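Local coordinates for protein alpha-Amylase (Thermotoga maritima, PDB 2B5D) that is an alpha-amylase-type, carbohydrate-active enzyme of glycoside hydrolase family 57, built on a distorted beta/alpha barrel, at residues Phe204-His209 against Ala234-Pro239. Sequence-based numbering, arbitrary orientation.
Sequences FFVDSH and AFARDP
Ala-234 sets its methyl over one face of the Phe-204 ring, a CH-pi contact with CB 4.0 Å from the ring centroid. The two residues are paired in adjacent parallel strands, 203-206 and 233-236, in the central sheet of the family 57 catalytic domain, a distorted (beta/alpha) barrel. Phe-204 can reach back to this methyl because its CG sits between the backbone N and the carbonyl carbon (chi1 58°). Tyr-188 also meets this ring. Phe-235 is gripped through its backbone: its N donates to Phe-204 O, and its O accepts from Val-206 N at 3.0 Å. Its side chain and that of Phe-205 leave the same face of the sheet, opposite to Phe-204 and Val-206. The two rings are slid apart, with planes 29° from parallel and little overlap. The nearer touch is Phe-205 CD2 against Phe-235 CB, at 3.6 Å. Val-345 and Ala-382 pack on both phenylalanines. On the other face Ala-236 meets Val-206, CB to CG2 at 4.0 Å, and Phe-211 lies on this pair. Arg-237 follows the strand, and its N donates an almost straight bond to Val-206 O (172° at the hydrogen). Its O accepts from Ser-208 OG at 2.6 Å, with the donor tilted out of the carbonyl plane. Its chain bends at the third torsion, and the guanidinium lies alongside the Asp-207 carboxylate, their planes nearly parallel. The two charges are paired, but the modelled approach is too close, so the exact position is doubtful. Trp-402 adds a cation-pi contact to Arg-237. Asp-207 OD2 caps the turn into helix 209-212 by accepting from His-209 N. Pro-239 rests its ring against the Ser-208 hydroxyl, with CD 3.7 Å from OG.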
loop_
_atom_site.group_PDB
_atom_site.type_symbol
_atom_site.label_atom_id
_atom_site.label_comp_id
_atom_site.label_asym_id
_atom_site.label_seq_id
_atom_site.Cartn_x
_atom_site.Cartn_y
_atom_site.Cartn_z
ATOM N N PHE A 204 -37.639 -19.970 8.718
ATOM C CA PHE A 204 -36.600 -19.134 8.218
ATOM C C PHE A 204 -37.105 -18.201 7.060
ATOM O O PHE A 204 -38.276 -18.280 6.661
ATOM C CB PHE A 204 -35.412 -19.974 7.778
ATOM C CG PHE A 204 -35.736 -20.993 6.736
ATOM C CD1 PHE A 204 -35.079 -21.001 5.536
ATOM C CD2 PHE A 204 -36.613 -22.024 7.009
ATOM C CE1 PHE A 204 -35.370 -21.957 4.622
ATOM C CE2 PHE A 204 -36.869 -23.012 6.084
ATOM C CZ PHE A 204 -36.267 -22.983 4.918
ATOM N N PHE A 205 -36.207 -17.352 6.541
ATOM C CA PHE A 205 -36.503 -16.407 5.417
ATOM C C PHE A 205 -35.619 -16.795 4.240
ATOM O O PHE A 205 -34.464 -17.211 4.426
ATOM C CB PHE A 205 -36.298 -14.980 5.859
ATOM C CG PHE A 205 -37.268 -14.516 6.967
ATOM C CD1 PHE A 205 -36.941 -14.682 8.316
ATOM C CD2 PHE A 205 -38.470 -13.873 6.638
ATOM C CE1 PHE A 205 -37.814 -14.274 9.352
ATOM C CE2 PHE A 205 -39.367 -13.435 7.651
ATOM C CZ PHE A 205 -39.024 -13.648 9.032
ATOM N N VAL A 206 -36.180 -16.803 3.044
ATOM C CA VAL A 206 -35.375 -17.015 1.858
ATOM C C VAL A 206 -35.628 -15.825 0.864
ATOM O O VAL A 206 -36.573 -15.043 1.023
ATOM C CB VAL A 206 -35.722 -18.376 1.181
ATOM C CG1 VAL A 206 -35.441 -19.617 2.138
ATOM C CG2 VAL A 206 -37.142 -18.389 0.754
ATOM N N ASP A 207 -34.734 -15.722 -0.102
ATOM C CA ASP A 207 -34.864 -14.962 -1.302
ATOM C C ASP A 207 -35.989 -15.552 -2.163
ATOM O O ASP A 207 -36.253 -16.784 -2.139
ATOM C CB ASP A 207 -33.579 -15.086 -2.123
ATOM C CG ASP A 207 -33.547 -14.126 -3.324
ATOM O OD1 ASP A 207 -33.626 -12.904 -3.090
ATOM O OD2 ASP A 207 -33.405 -14.577 -4.501
ATOM N N SER A 208 -36.578 -14.659 -2.977
ATOM C CA SER A 208 -37.622 -14.933 -3.925
ATOM C C SER A 208 -37.268 -16.041 -4.867
ATOM O O SER A 208 -38.133 -16.820 -5.252
ATOM C CB SER A 208 -37.866 -13.645 -4.780
ATOM O OG SER A 208 -38.319 -12.645 -3.912
ATOM N N HIS A 209 -36.002 -16.107 -5.251
ATOM C CA HIS A 209 -35.548 -17.159 -6.166
ATOM C C HIS A 209 -35.718 -18.621 -5.560
ATOM O O HIS A 209 -35.753 -19.651 -6.297
ATOM C CB HIS A 209 -34.083 -16.887 -6.470
ATOM C CG HIS A 209 -33.503 -17.804 -7.486
ATOM N ND1 HIS A 209 -32.699 -18.884 -7.148
ATOM C CD2 HIS A 209 -33.573 -17.792 -8.839
ATOM C CE1 HIS A 209 -32.320 -19.506 -8.255
ATOM N NE2 HIS A 209 -32.833 -18.863 -9.294
ATOM N N ALA A 234 -40.910 -21.536 5.544
ATOM C CA ALA A 234 -40.075 -20.543 4.871
ATOM C C ALA A 234 -40.932 -19.339 4.345
ATOM O O ALA A 234 -41.954 -19.549 3.697
ATOM C CB ALA A 234 -39.332 -21.190 3.714
ATOM N N PHE A 235 -40.469 -18.113 4.590
ATOM C CA PHE A 235 -41.106 -16.847 4.169
ATOM C C PHE A 235 -40.261 -16.230 3.063
ATOM O O PHE A 235 -39.105 -15.993 3.294
ATOM C CB PHE A 235 -41.114 -15.879 5.326
ATOM C CG PHE A 235 -42.150 -16.180 6.389
ATOM C CD1 PHE A 235 -41.833 -16.964 7.506
ATOM C CD2 PHE A 235 -43.420 -15.683 6.287
ATOM C CE1 PHE A 235 -42.790 -17.218 8.514
ATOM C CE2 PHE A 235 -44.392 -15.942 7.267
ATOM C CZ PHE A 235 -44.077 -16.679 8.399
ATOM N N ALA A 236 -40.792 -16.046 1.860
ATOM C CA ALA A 236 -39.996 -15.485 0.786
ATOM C C ALA A 236 -40.213 -13.964 0.664
ATOM O O ALA A 236 -41.338 -13.438 0.769
ATOM C CB ALA A 236 -40.179 -16.206 -0.538
ATOM N N ARG A 237 -39.090 -13.281 0.527
ATOM C CA ARG A 237 -39.001 -11.830 0.196
ATOM C C ARG A 237 -39.986 -11.390 -0.897
ATOM O O ARG A 237 -39.966 -11.952 -1.997
ATOM C CB ARG A 237 -37.587 -11.577 -0.356
ATOM C CG ARG A 237 -36.917 -10.438 0.202
ATOM C CD ARG A 237 -35.588 -10.303 -0.451
ATOM N NE ARG A 237 -35.657 -9.602 -1.737
ATOM C CZ ARG A 237 -35.385 -10.219 -2.863
ATOM N NH1 ARG A 237 -35.456 -9.621 -4.045
ATOM N NH2 ARG A 237 -35.054 -11.496 -2.766
ATOM N N ASP A 238 -40.762 -10.349 -0.625
ATOM C CA ASP A 238 -41.538 -9.651 -1.700
ATOM C C ASP A 238 -40.569 -8.784 -2.489
ATOM O O ASP A 238 -40.050 -7.805 -1.965
ATOM C CB ASP A 238 -42.676 -8.780 -1.102
ATOM C CG ASP A 238 -43.354 -7.861 -2.149
ATOM O OD1 ASP A 238 -43.292 -8.097 -3.392
ATOM O OD2 ASP A 238 -43.967 -6.899 -1.692
ATOM N N PRO A 239 -40.313 -9.144 -3.738
ATOM C CA PRO A 239 -39.318 -8.427 -4.516
ATOM C C PRO A 239 -39.817 -7.006 -4.947
ATOM O O PRO A 239 -39.015 -6.188 -5.390
ATOM C CB PRO A 239 -39.152 -9.313 -5.763
ATOM C CG PRO A 239 -40.533 -10.067 -5.870
ATOM C CD PRO A 239 -41.055 -10.167 -4.513
#